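Long-range contacts in iron-regulated outer membrane protein (Neisseria meningitidis, PDB 4B7O), which transports iron across the outer membrane as a TonB-dependent transporter, probably by taking up siderophore-bound iron: residues Q129-Q134 against L513-Q518; E79-D84 against N708-N713; H590-G595 against V609-P614. All coordinates share one frame; numbering follows the deposited sequence.

Contact 1: residues Q129-Q134 against L513-Q518; sequences QILYHQ and LYDALQ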
loop_
_atom_site.group_PDB
_atom_site.type_symbol
_atom_site.label_atom_id
_atom_site.label_comp_id
_atom_site.label_asym_id
_atom_site.label_seq_id
_atom_site.Cartn_x
_atom_site.Cartn_y
_atom_site.Cartn_z
ATOM N N GLN A 129 -2.723 -0.427 12.103
ATOM C CA GLN A 129 -1.292 -0.447 12.033
ATOM C C GLN A 129 -0.636 -0.925 13.345
ATOM O O GLN A 129 -1.268 -0.937 14.395
ATOM C CB GLN A 129 -0.833 0.946 11.699
ATOM C CG GLN A 129 -0.948 1.893 12.858
ATOM C CD GLN A 129 -0.464 3.250 12.491
ATOM O OE1 GLN A 129 0.432 3.399 11.665
ATOM N NE2 GLN A 129 -1.078 4.257 13.060
ATOM N N ILE A 130 0.634 -1.307 13.251
ATOM C CA ILE A 130 1.524 -1.514 14.398
ATOM C C ILE A 130 1.920 -0.241 15.213
ATOM O O ILE A 130 1.705 -0.206 16.393
ATOM C CB ILE A 130 2.762 -2.331 13.957
ATOM C CG1 ILE A 130 2.286 -3.711 13.474
ATOM C CG2 ILE A 130 3.758 -2.492 15.115
ATOM C CD1 ILE A 130 3.318 -4.414 12.646
ATOM N N LEU A 131 2.514 0.784 14.617
ATOM C CA LEU A 131 2.902 1.995 15.368
ATOM C C LEU A 131 3.206 3.107 14.404
ATOM O O LEU A 131 3.678 2.870 13.297
ATOM C CB LEU A 131 4.128 1.763 16.248
ATOM C CG LEU A 131 4.716 2.778 17.269
ATOM C CD1 LEU A 131 3.967 2.724 18.587
ATOM C CD2 LEU A 131 6.198 2.505 17.514
ATOM N N TYR A 132 2.982 4.339 14.833
ATOM C CA TYR A 132 2.920 5.425 13.868
ATOM C C TYR A 132 4.319 5.791 13.398
ATOM O O TYR A 132 4.479 6.547 12.417
ATOM C CB TYR A 132 2.100 6.648 14.399
ATOM C CG TYR A 132 2.797 7.382 15.510
ATOM C CD1 TYR A 132 2.719 6.925 16.856
ATOM C CD2 TYR A 132 3.596 8.492 15.230
ATOM C CE1 TYR A 132 3.395 7.587 17.875
ATOM C CE2 TYR A 132 4.268 9.168 16.247
ATOM C CZ TYR A 132 4.165 8.714 17.558
ATOM O OH TYR A 132 4.876 9.378 18.528
ATOM N N HIS A 133 5.328 5.256 14.096
ATOM C CA HIS A 133 6.750 5.498 13.777
ATOM C C HIS A 133 7.275 4.601 12.689
ATOM O O HIS A 133 8.475 4.533 12.453
ATOM C CB HIS A 133 7.599 5.327 15.035
ATOM C CG HIS A 133 7.579 6.525 15.938
ATOM N ND1 HIS A 133 8.139 7.682 15.597
ATOM C CD2 HIS A 133 7.031 6.712 17.204
ATOM C CE1 HIS A 133 7.963 8.591 16.586
ATOM N NE2 HIS A 133 7.288 7.999 17.569
ATOM N N GLN A 134 6.386 3.878 12.036
ATOM C CA GLN A 134 6.741 3.013 10.948
ATOM C C GLN A 134 5.576 2.930 9.976
ATOM O O GLN A 134 4.417 3.232 10.338
ATOM C CB GLN A 134 7.070 1.642 11.489
ATOM C CG GLN A 134 5.905 0.847 12.039
ATOM C CD GLN A 134 6.429 -0.380 12.772
ATOM O OE1 GLN A 134 7.214 -0.254 13.716
ATOM N NE2 GLN A 134 6.061 -1.559 12.317
ATOM N N LEU A 513 -8.462 1.857 14.456
ATOM C CA LEU A 513 -8.042 1.534 15.835
ATOM C C LEU A 513 -6.658 2.110 16.093
ATOM O O LEU A 513 -5.845 2.227 15.193
ATOM C CB LEU A 513 -8.032 0.028 16.035
ATOM C CG LEU A 513 -9.327 -0.703 15.648
ATOM C CD1 LEU A 513 -9.127 -2.187 15.400
ATOM C CD2 LEU A 513 -10.440 -0.505 16.676
ATOM N N TYR A 514 -6.408 2.519 17.320
ATOM C CA TYR A 514 -5.093 3.101 17.725
ATOM C C TYR A 514 -3.932 2.103 17.522
ATOM O O TYR A 514 -4.166 0.900 17.297
ATOM C CB TYR A 514 -5.200 3.544 19.203
ATOM C CG TYR A 514 -4.164 4.511 19.734
ATOM C CD1 TYR A 514 -4.103 5.848 19.292
ATOM C CD2 TYR A 514 -3.260 4.100 20.743
ATOM C CE1 TYR A 514 -3.155 6.740 19.820
ATOM C CE2 TYR A 514 -2.318 4.975 21.248
ATOM C CZ TYR A 514 -2.259 6.271 20.807
ATOM O OH TYR A 514 -1.288 7.082 21.377
ATOM N N ASP A 515 -2.698 2.579 17.556
ATOM C CA ASP A 515 -1.539 1.687 17.227
ATOM C C ASP A 515 -1.596 0.401 18.012
ATOM O O ASP A 515 -1.820 0.409 19.239
ATOM C CB ASP A 515 -0.221 2.383 17.552
ATOM C CG ASP A 515 -0.020 3.637 16.745
ATOM O OD1 ASP A 515 -0.974 3.952 15.978
ATOM O OD2 ASP A 515 1.066 4.289 16.874
ATOM N N ALA A 516 -1.425 -0.705 17.317
ATOM C CA ALA A 516 -1.528 -2.025 17.938
ATOM C C ALA A 516 -0.543 -2.155 19.091
ATOM O O ALA A 516 -0.879 -2.714 20.133
ATOM C CB ALA A 516 -1.263 -3.161 16.914
ATOM N N LEU A 517 0.676 -1.662 18.872
ATOM C CA LEU A 517 1.755 -1.817 19.821
ATOM C C LEU A 517 1.545 -1.003 21.104
ATOM O O LEU A 517 2.305 -1.137 22.053
ATOM C CB LEU A 517 3.093 -1.466 19.182
ATOM C CG LEU A 517 4.249 -1.834 20.115
ATOM C CD1 LEU A 517 4.249 -3.295 20.595
ATOM C CD2 LEU A 517 5.544 -1.436 19.433
ATOM N N GLN A 518 0.487 -0.205 21.159
ATOM C CA GLN A 518 0.266 0.611 22.340
ATOM C C GLN A 518 -1.033 0.260 22.940
ATOM O O GLN A 518 -1.430 0.849 23.926
ATOM C CB GLN A 518 0.280 2.090 22.006
ATOM C CG GLN A 518 1.599 2.584 21.493
ATOM C CD GLN A 518 1.779 4.063 21.847
ATOM O OE1 GLN A 518 2.126 4.430 22.991
ATOM N NE2 GLN A 518 1.537 4.923 20.875
#

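Contact 2: residues E79-D84 against N708-N713; sequences ESTATD and NLSVNN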
loop_
_atom_site.group_PDB
_atom_site.type_symbol
_atom_site.label_atom_id
_atom_site.label_comp_id
_atom_site.label_asym_id
_atom_site.label_seq_id
_atom_site.Cartn_x
_atom_site.Cartn_y
_atom_site.Cartn_z
ATOM N N GLU A 79 12.197 -9.116 -15.803
ATOM C CA GLU A 79 13.234 -8.391 -16.544
ATOM C C GLU A 79 13.850 -7.348 -15.694
ATOM O O GLU A 79 14.675 -6.616 -16.140
ATOM C CB GLU A 79 12.633 -7.741 -17.809
ATOM C CG GLU A 79 12.029 -8.797 -18.733
ATOM C CD GLU A 79 11.541 -8.201 -20.037
ATOM O OE1 GLU A 79 11.992 -7.088 -20.361
ATOM O OE2 GLU A 79 10.718 -8.829 -20.748
ATOM N N SER A 80 13.404 -7.232 -14.464
ATOM C CA SER A 80 13.853 -6.157 -13.594
ATOM C C SER A 80 14.723 -6.692 -12.451
ATOM O O SER A 80 14.735 -7.884 -12.105
ATOM C CB SER A 80 12.625 -5.455 -13.028
ATOM O OG SER A 80 12.898 -4.653 -11.893
ATOM N N THR A 81 15.423 -5.790 -11.820
ATOM C CA THR A 81 16.345 -6.178 -10.794
ATOM C C THR A 81 15.781 -5.861 -9.380
ATOM O O THR A 81 16.338 -6.253 -8.355
ATOM C CB THR A 81 17.617 -5.494 -11.141
ATOM O OG1 THR A 81 18.694 -6.385 -10.886
ATOM C CG2 THR A 81 17.740 -4.179 -10.463
ATOM N N ALA A 82 14.619 -5.218 -9.364
ATOM C CA ALA A 82 13.980 -4.726 -8.174
ATOM C C ALA A 82 13.475 -5.857 -7.250
ATOM O O ALA A 82 13.034 -6.929 -7.720
ATOM C CB ALA A 82 12.856 -3.806 -8.583
ATOM N N THR A 83 13.605 -5.652 -5.930
ATOM C CA THR A 83 13.100 -6.660 -4.995
ATOM C C THR A 83 12.158 -6.055 -3.992
ATOM O O THR A 83 11.701 -6.771 -3.134
ATOM C CB THR A 83 14.221 -7.325 -4.196
ATOM O OG1 THR A 83 14.878 -6.306 -3.424
ATOM C CG2 THR A 83 15.217 -8.000 -5.140
ATOM N N ASP A 84 11.864 -4.753 -4.077
ATOM C CA ASP A 84 10.705 -4.204 -3.379
ATOM C C ASP A 84 9.809 -3.377 -4.293
ATOM O O ASP A 84 10.212 -3.039 -5.409
ATOM C CB ASP A 84 11.116 -3.370 -2.134
ATOM C CG ASP A 84 12.015 -2.160 -2.469
ATOM O OD1 ASP A 84 12.154 -1.722 -3.639
ATOM O OD2 ASP A 84 12.617 -1.612 -1.525
ATOM N N ASN A 708 19.605 -10.100 -15.556
ATOM C CA ASN A 708 19.439 -8.664 -15.470
ATOM C C ASN A 708 20.531 -8.012 -14.736
ATOM O O ASN A 708 21.068 -8.571 -13.765
ATOM C CB ASN A 708 18.140 -8.296 -14.800
ATOM C CG ASN A 708 16.983 -9.020 -15.390
ATOM O OD1 ASN A 708 16.689 -8.866 -16.556
ATOM N ND2 ASN A 708 16.313 -9.817 -14.572
ATOM N N LEU A 709 20.829 -6.808 -15.184
ATOM C CA LEU A 709 21.858 -6.025 -14.585
ATOM C C LEU A 709 21.410 -4.613 -14.500
ATOM O O LEU A 709 20.923 -4.055 -15.475
ATOM C CB LEU A 709 23.096 -6.100 -15.457
ATOM C CG LEU A 709 24.359 -5.280 -15.218
ATOM C CD1 LEU A 709 24.805 -5.134 -13.780
ATOM C CD2 LEU A 709 25.465 -5.987 -16.001
ATOM N N SER A 710 21.579 -4.003 -13.353
ATOM C CA SER A 710 21.213 -2.620 -13.320
ATOM C C SER A 710 22.183 -1.876 -12.440
ATOM O O SER A 710 22.854 -2.481 -11.615
ATOM C CB SER A 710 19.763 -2.458 -12.830
ATOM O OG SER A 710 19.653 -3.023 -11.545
ATOM N N VAL A 711 22.275 -0.574 -12.667
ATOM C CA VAL A 711 22.951 0.351 -11.770
ATOM C C VAL A 711 21.928 1.421 -11.458
ATOM O O VAL A 711 21.640 2.216 -12.313
ATOM C CB VAL A 711 24.241 1.000 -12.392
ATOM C CG1 VAL A 711 24.903 1.959 -11.414
ATOM C CG2 VAL A 711 25.264 -0.046 -12.764
ATOM N N ASN A 712 21.385 1.389 -10.243
ATOM C CA ASN A 712 20.485 2.393 -9.699
ATOM C C ASN A 712 21.198 3.562 -9.050
ATOM O O ASN A 712 22.262 3.412 -8.391
ATOM C CB ASN A 712 19.650 1.750 -8.631
ATOM C CG ASN A 712 18.535 0.910 -9.191
ATOM O OD1 ASN A 712 18.397 0.752 -10.392
ATOM N ND2 ASN A 712 17.701 0.395 -8.317
ATOM N N ASN A 713 20.592 4.728 -9.170
ATOM C CA ASN A 713 21.170 5.918 -8.605
ATOM C C ASN A 713 22.665 5.993 -9.039
ATOM O O ASN A 713 23.579 5.874 -8.230
ATOM C CB ASN A 713 20.982 5.948 -7.076
ATOM C CG ASN A 713 21.376 7.297 -6.502
ATOM O OD1 ASN A 713 21.781 8.177 -7.270
ATOM N ND2 ASN A 713 21.219 7.500 -5.198
HETATM O O HOH W 1 16.600 -9.972 -11.764
#

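Contact 3: residues H590-G595 against V609-P614; sequences HGYELG and VSHSKP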
loop_
_atom_site.group_PDB
_atom_site.type_symbol
_atom_site.label_atom_id
_atom_site.label_comp_id
_atom_site.label_asym_id
_atom_site.label_seq_id
_atom_site.Cartn_x
_atom_site.Cartn_y
_atom_site.Cartn_z
ATOM N N HIS A 590 -6.116 18.354 -4.448
ATOM C CA HIS A 590 -6.358 18.440 -5.886
ATOM C C HIS A 590 -5.097 18.337 -6.648
ATOM O O HIS A 590 -4.024 18.413 -6.091
ATOM C CB HIS A 590 -7.061 19.729 -6.209
ATOM C CG HIS A 590 -6.250 20.981 -5.939
ATOM N ND1 HIS A 590 -5.417 21.521 -6.866
ATOM C CD2 HIS A 590 -6.298 21.898 -4.874
ATOM C CE1 HIS A 590 -4.907 22.694 -6.397
ATOM N NE2 HIS A 590 -5.438 22.913 -5.171
ATOM N N GLY A 591 -5.172 18.164 -7.938
ATOM C CA GLY A 591 -3.907 17.957 -8.659
ATOM C C GLY A 591 -4.081 17.245 -9.948
ATOM O O GLY A 591 -5.226 17.056 -10.415
ATOM N N TYR A 592 -2.961 16.841 -10.551
ATOM C CA TYR A 592 -3.052 16.236 -11.866
ATOM C C TYR A 592 -1.913 15.292 -12.083
ATOM O O TYR A 592 -0.916 15.322 -11.334
ATOM C CB TYR A 592 -2.993 17.358 -12.951
ATOM C CG TYR A 592 -1.715 18.144 -12.885
ATOM C CD1 TYR A 592 -0.541 17.633 -13.468
ATOM C CD2 TYR A 592 -1.643 19.346 -12.195
ATOM C CE1 TYR A 592 0.663 18.303 -13.406
ATOM C CE2 TYR A 592 -0.432 20.062 -12.152
ATOM C CZ TYR A 592 0.703 19.504 -12.747
ATOM O OH TYR A 592 1.884 20.160 -12.683
ATOM N N GLU A 593 -2.049 14.498 -13.143
ATOM C CA GLU A 593 -0.988 13.634 -13.604
ATOM C C GLU A 593 -1.134 13.438 -15.134
ATOM O O GLU A 593 -2.238 13.399 -15.647
ATOM C CB GLU A 593 -1.037 12.288 -12.888
ATOM C CG GLU A 593 -2.437 11.810 -12.669
ATOM C CD GLU A 593 -2.697 11.172 -11.299
ATOM O OE1 GLU A 593 -2.504 11.796 -10.214
ATOM O OE2 GLU A 593 -3.171 10.024 -11.323
ATOM N N LEU A 594 -0.010 13.376 -15.832
ATOM C CA LEU A 594 0.006 13.173 -17.234
ATOM C C LEU A 594 1.020 12.111 -17.445
ATOM O O LEU A 594 2.026 12.070 -16.738
ATOM C CB LEU A 594 0.469 14.438 -17.979
ATOM C CG LEU A 594 -0.444 15.664 -17.879
ATOM C CD1 LEU A 594 0.280 16.997 -17.891
ATOM C CD2 LEU A 594 -1.494 15.698 -18.958
ATOM N N GLY A 595 0.783 11.279 -18.447
ATOM C CA GLY A 595 1.720 10.248 -18.836
ATOM C C GLY A 595 1.643 10.170 -20.337
ATOM O O GLY A 595 0.576 10.367 -20.892
ATOM N N VAL A 609 4.381 12.899 -15.044
ATOM C CA VAL A 609 4.458 13.998 -14.148
ATOM C C VAL A 609 3.234 14.010 -13.254
ATOM O O VAL A 609 2.107 13.645 -13.653
ATOM C CB VAL A 609 4.631 15.358 -14.903
ATOM C CG1 VAL A 609 3.548 15.590 -15.946
ATOM C CG2 VAL A 609 4.685 16.544 -13.918
ATOM N N SER A 610 3.444 14.413 -12.014
ATOM C CA SER A 610 2.391 14.356 -11.053
ATOM C C SER A 610 2.626 15.402 -10.022
ATOM O O SER A 610 3.773 15.703 -9.690
ATOM C CB SER A 610 2.432 13.007 -10.361
ATOM O OG SER A 610 1.243 12.845 -9.644
ATOM N N HIS A 611 1.549 15.944 -9.484
ATOM C CA HIS A 611 1.647 17.059 -8.576
ATOM C C HIS A 611 0.311 17.093 -7.905
ATOM O O HIS A 611 -0.730 17.018 -8.574
ATOM C CB HIS A 611 1.915 18.391 -9.339
ATOM C CG HIS A 611 2.513 19.494 -8.481
ATOM N ND1 HIS A 611 2.946 19.286 -7.198
ATOM C CD2 HIS A 611 2.795 20.833 -8.773
ATOM C CE1 HIS A 611 3.435 20.428 -6.693
ATOM N NE2 HIS A 611 3.353 21.383 -7.648
ATOM N N SER A 612 0.332 17.196 -6.585
ATOM C CA SER A 612 -0.853 17.175 -5.794
ATOM C C SER A 612 -0.678 18.163 -4.630
ATOM O O SER A 612 0.399 18.724 -4.462
ATOM C CB SER A 612 -1.165 15.742 -5.351
ATOM O OG SER A 612 -0.230 15.254 -4.413
ATOM N N LYS A 613 -1.756 18.460 -3.901
ATOM C CA LYS A 613 -1.733 19.498 -2.862
ATOM C C LYS A 613 -2.582 19.139 -1.635
ATOM O O LYS A 613 -3.566 19.776 -1.397
ATOM C CB LYS A 613 -2.224 20.797 -3.455
ATOM C CG LYS A 613 -1.781 22.033 -2.741
ATOM C CD LYS A 613 -2.785 23.127 -3.052
ATOM C CE LYS A 613 -2.119 24.483 -3.262
ATOM N NZ LYS A 613 -2.041 25.149 -1.943
ATOM N N PRO A 614 -2.182 18.109 -0.858
ATOM C CA PRO A 614 -2.983 17.606 0.236
ATOM C C PRO A 614 -2.926 18.540 1.416
ATOM O O PRO A 614 -1.857 18.926 1.829
ATOM C CB PRO A 614 -2.337 16.285 0.575
ATOM C CG PRO A 614 -0.922 16.468 0.181
ATOM C CD PRO A 614 -0.937 17.364 -1.012
HETATM O O HOH W 2 -1.497 13.807 -8.655
#

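Contact 1: residues Q129-Q134 against L513-Q518
Two first torsions bring Asp515 and Tyr132 together. Asp515 holds CG anti to its own carbonyl carbon (chi1 -62°), while Tyr132 turns its ring between backbone N and carbonyl carbon (chi1 70°), and the carboxylate meets both the backbone and the ring edge of the tyrosine. Asp515 OD2 accepts from Tyr132 N at 2.8 Å, but the N-H...O angle of 125° makes this bond weak. The same oxygen lies in the plane of the tyrosine ring, 3.1 Å from CD1, an edge-on approach that avoids the ring face. On the other branch, Asp515 OD1 is 2.9 Å from Gln129 NE2, with amide and carboxylate steeply turned against each other. The extended Gln129 side chain carries its amide this far, and NE2 makes a weak hydrogen bond to Glu630.

Two backbone bonds fix the register: Ala516 N donates to Gln129 O at 2.9 Å, and Leu517 N to Ile130 O at 3.1 Å. Successive carbonyls thus bind successive amides at the start of the short 3-10 turn 516-518. Apolar contacts add to this: the Leu131 side chain crosses that of Gln518 at about a right angle, its CD1 3.8 Å from Gln518 CG, and Ile130 CG2 is 4.2 Å from Leu517 CB. Leu517 also rests on the wall strands 323-339 and 355-373. This buried junction of a plug loop with a loop between barrel strands is consistent with the plug-in-barrel fold of TonB-dependent transporters, in which long extracellular loops fold inward onto the plug.

Contact 2: residues E79-D84 against N708-N713
Two acceptors confront each other where Glu79 meets Asn708: the backbone O of Glu79 and OD1 of Asn708 lie 3.0 Å apart, and no direct hydrogen bond joins the two segments. The donor that Asn708 OD1 does have comes from another residue, which probably offsets part of the repulsion: it accepts from Asn696 ND2 on the adjoining barrel strand. Asn708 ND2 donates to Asp78 O and to a water 2.8 Å away. That water in turn donates to Ser80 O, also at 2.8 Å, and so bridges the strand to the plug loop. With CG anti to its carbonyl carbon (chi1 -50°), Asn708 presents its amide to the loop, and partners on both of its polar atoms define the rotation of the amide.

Inside the loop, Ser80 OG accepts from Ala82 N at 3.1 Å in a nearly straight bond (170°), an ST turn that shapes the chain around Thr81. Thr81 points its side chain at the strand beside Ser710, but that approach is too tight in the model to carry any conclusion. Thr81 O accepts a hydrogen bond from Arg738 NE of strand 736-744. Outside the two segments, the carboxylate of Glu79 forms salt bridges with Lys698 and Arg646. Between the segments themselves, the link therefore runs through water and an amide more than through apolar packing, a chemistry consistent with the hydrated plug-barrel interface of TonB-dependent transporters.

Contact 3: residues H590-G595 against V609-P614
Tyr592 reaches across to His611 on the neighbouring strand. Its CG sits between backbone N and carbonyl carbon (chi1 60°), which lays the ring over His611 CB, 4.2 Å from the ring centroid and 29° off the normal: an off-centre CH-pi contact. Val609 CG2 stands at the edge of the same ring, and Val609 CG1 lies 3.9 Å from Leu594 CB, the two side chains running alongside each other. Further along, Lys613 CD comes within 3.4 Å of His590 NE2, its aliphatic chain flanking the imidazole.

These side chains are set by antiparallel pairing, the short strand axes running at 175°. Tyr592 N donates to His611 O at 3.0 Å and His611 N returns a bond to Tyr592 O at 3.1 Å; Leu594 and Val609 form the second hydrogen-bonded pair. Past the Tyr592-His611 pair, at the other end, the ladder slackens: Lys613 N makes a weak bond to His590 O, while the same N also donates to Asn589 OD1 in a hydrogen bond.

Glu593 and Ser610 occupy the other face, where a water lies 2.7 Å from Glu593 OE1 and 3.1 Å from Ser610 OG. Glu593 OE2 continues inward to salt bridges with Lys151 and Arg110, and Ser610 touches Pro93 and Ser94, which identifies this as the face turned to the plug. The hairpin itself is flanked in the barrel wall by strand 551-567 beside 578-600 and by strand 638-647 beside 603-618.

How the contacts relate
From the N terminus, the chain first passes 79-84, which meets 708-713, near the end of the barrel; contact 2 therefore closes a loop that contains both others. Contact 1 opens next in the plug at 129-134 and closes at 513-518, between barrel strands. Contact 3 follows in series, a local hairpin closed across 13 residues, so nothing crosses. The three sites are separate, their centres about 27 to 32 Å apart. Contacts 1 and 2 each tie the plug to the barrel, one through a loop and the other through a wall strand, whereas contact 3 joins two adjacent wall strands.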